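Local structure of putative ArsC family related protein (Bacteroides fragilis, 3GKX) at residues P41-E44 / E45-W49. The protein is of unknown function but belongs to the ArsC family, whose thioredoxin-like members include arsenate reductases. Residues are numbered along the deposited sequence; the frame is centred on the assembly and turned at random.
Sequences PTVE and ELKAW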
ATOM      1  N   PRO B  41      13.133   8.893 -11.031  1.00 21.27           N
ATOM      2  CA  PRO B  41      12.612   9.472  -9.793  1.00 21.33           C
ATOM      3  C   PRO B  41      13.721   9.737  -8.764  1.00 20.91           C
ATOM      4  O   PRO B  41      14.671   8.926  -8.631  1.00 20.38           O
ATOM      5  CB  PRO B  41      11.632   8.393  -9.252  1.00 21.05           C
ATOM      6  CG  PRO B  41      11.318   7.481 -10.408  1.00 21.37           C
ATOM      7  CD  PRO B  41      12.224   7.878 -11.595  1.00 21.74           C
ATOM      8  N   THR B  42      13.591  10.859  -8.050  1.00 20.37           N
ATOM      9  CA  THR B  42      14.506  11.212  -6.949  1.00 19.12           C
ATOM     10  C   THR B  42      13.902  10.817  -5.614  1.00 19.88           C
ATOM     11  O   THR B  42      12.674  10.614  -5.502  1.00 19.45           O
ATOM     12  CB  THR B  42      14.631  12.708  -6.842  1.00 19.22           C
ATOM     13  OG1 THR B  42      13.335  13.220  -6.521  1.00 19.14           O
ATOM     14  CG2 THR B  42      15.106  13.315  -8.160  1.00 15.51           C
ATOM     15  N   VAL B  43      14.735  10.776  -4.573  1.00 19.37           N
ATOM     16  CA  VAL B  43      14.225  10.474  -3.235  1.00 18.77           C
ATOM     17  C   VAL B  43      13.018  11.351  -2.843  1.00 18.70           C
ATOM     18  O   VAL B  43      12.051  10.856  -2.275  1.00 17.06           O
ATOM     19  CB  VAL B  43      15.344  10.555  -2.144  1.00 18.82           C
ATOM     20  CG1 VAL B  43      14.738  10.471  -0.723  1.00 17.32           C
ATOM     21  CG2 VAL B  43      16.387   9.453  -2.337  1.00 17.08           C
ATOM     22  N   GLU B  44      13.107  12.662  -3.098  1.00 19.11           N
ATOM     23  CA  GLU B  44      12.066  13.603  -2.663  1.00 19.84           C
ATOM     24  C   GLU B  44      10.730  13.288  -3.382  1.00 20.36           C
ATOM     25  O   GLU B  44       9.656  13.363  -2.794  1.00 20.76           O
ATOM     26  CB  GLU B  44      12.493  15.044  -2.903  1.00 20.28           C
ATOM     27  CG  GLU B  44      13.764  15.501  -2.123  1.00 20.52           C
ATOM     28  CD  GLU B  44      15.067  15.372  -2.923  1.00 22.71           C
ATOM     29  OE1 GLU B  44      15.301  14.343  -3.593  1.00 23.59           O
ATOM     30  OE2 GLU B  44      15.902  16.312  -2.873  1.00 26.88           O
ATOM     31  N   GLU B  45      10.815  12.882  -4.642  1.00 20.58           N
ATOM     32  CA  GLU B  45       9.639  12.460  -5.363  1.00 21.70           C
ATOM     33  C   GLU B  45       9.062  11.152  -4.824  1.00 21.92           C
ATOM     34  O   GLU B  45       7.889  11.077  -4.465  1.00 21.67           O
ATOM     35  CB  GLU B  45       9.948  12.334  -6.846  1.00 21.37           C
ATOM     36  CG  GLU B  45       9.949  13.689  -7.519  1.00 22.04           C
ATOM     37  CD  GLU B  45      10.624  13.663  -8.863  1.00 20.32           C
ATOM     38  OE1 GLU B  45      11.362  12.708  -9.177  1.00 22.85           O
ATOM     39  OE2 GLU B  45      10.405  14.615  -9.602  1.00 22.78           O
ATOM     40  N   LEU B  46       9.913  10.135  -4.753  1.00 21.93           N
ATOM     41  CA  LEU B  46       9.491   8.844  -4.294  1.00 22.22           C
ATOM     42  C   LEU B  46       8.818   8.944  -2.939  1.00 22.85           C
ATOM     43  O   LEU B  46       7.838   8.223  -2.649  1.00 22.41           O
ATOM     44  CB  LEU B  46      10.696   7.917  -4.267  1.00 22.15           C
ATOM     45  CG  LEU B  46      11.025   7.520  -5.711  1.00 21.04           C
ATOM     46  CD1 LEU B  46      12.385   6.808  -5.848  1.00 22.47           C
ATOM     47  CD2 LEU B  46       9.922   6.681  -6.262  1.00 20.44           C
ATOM     48  N   LYS B  47       9.352   9.839  -2.103  1.00 22.64           N
ATOM     49  CA  LYS B  47       8.825  10.002  -0.756  1.00 22.52           C
ATOM     50  C   LYS B  47       7.445  10.643  -0.747  1.00 21.84           C
ATOM     51  O   LYS B  47       6.718  10.486   0.204  1.00 22.76           O
ATOM     52  CB  LYS B  47       9.802  10.788   0.128  1.00 22.71           C
ATOM     53  CG  LYS B  47      10.826   9.910   0.871  1.00 22.75           C
ATOM     54  CD  LYS B  47      11.639  10.735   1.892  1.00 23.03           C
ATOM     55  CE  LYS B  47      12.604   9.829   2.701  1.00 24.09           C
ATOM     56  NZ  LYS B  47      13.855  10.507   3.179  1.00 22.05           N
ATOM     57  N   ALA B  48       7.093  11.377  -1.791  1.00 21.69           N
ATOM     58  CA  ALA B  48       5.709  11.885  -1.957  1.00 21.43           C
ATOM     59  C   ALA B  48       4.839  10.887  -2.740  1.00 21.26           C
ATOM     60  O   ALA B  48       3.660  10.679  -2.424  1.00 21.48           O
ATOM     61  CB  ALA B  48       5.721  13.251  -2.656  1.00 20.86           C
ATOM     62  N   TRP B  49       5.417  10.257  -3.761  1.00 20.58           N
ATOM     63  CA  TRP B  49       4.602   9.376  -4.628  1.00 20.63           C
ATOM     64  C   TRP B  49       4.168   8.079  -3.965  1.00 20.40           C
ATOM     65  O   TRP B  49       3.073   7.615  -4.225  1.00 20.31           O
ATOM     66  CB  TRP B  49       5.282   9.068  -5.952  1.00 19.96           C
ATOM     67  CG  TRP B  49       5.552  10.300  -6.732  1.00 19.75           C
ATOM     68  CD1 TRP B  49       4.984  11.520  -6.543  1.00 20.35           C
ATOM     69  CD2 TRP B  49       6.442  10.436  -7.866  1.00 19.59           C
ATOM     70  NE1 TRP B  49       5.489  12.416  -7.460  1.00 22.36           N
ATOM     71  CE2 TRP B  49       6.379  11.776  -8.282  1.00 19.51           C
ATOM     72  CE3 TRP B  49       7.307   9.565  -8.531  1.00 19.33           C
ATOM     73  CZ2 TRP B  49       7.150  12.270  -9.331  1.00 20.82           C
ATOM     74  CZ3 TRP B  49       8.060  10.053  -9.587  1.00 19.29           C
ATOM     75  CH2 TRP B  49       7.976  11.392  -9.973  1.00 19.54           C
TER
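With OG1 of T42 tucked between its own backbone N and carbonyl carbon (chi1 63°), and CG of E45 lying beside the backbone N (chi1 -79°) with the chain extended beyond it, each side chain meets the other residue's amide. T42 OG1 accepts from E45 N at 3.2 Å. In return, T42 N gives a nearly straight bond to E45 OE1 at 3.1 Å, reaching that oxygen on its anti side, 25° out of the carboxylate plane. This reciprocal pair is a capping box: T42 is the N-cap of helix 43-53, and side chains take up the amide of E45, in the first turn, and that of the N-cap residue itself. The other carboxylate oxygen, OE2, forms a salt bridge with R34 on strand 32-35, tying the cap to the sheet of the thioredoxin-like fold. A backbone bond of helical spacing runs from L46 N to T42 O at 2.9 Å. Just ahead of the cap, P41 directs CB toward the helix, 3.7 Å from L46 CG and 4.0 Å from W49 CZ3, an oblique approach to the indole. CB of E45 sits 3.7 Å above one face of that indole, near its rim. L46 also packs on I86 and L89 of helix 82-89. V43 and K47 run side by side, pointing the same way; V43 CG1 flanks the end of the lysine chain, 4.0 Å from K47 NZ, whose salt-bridge partner is E83.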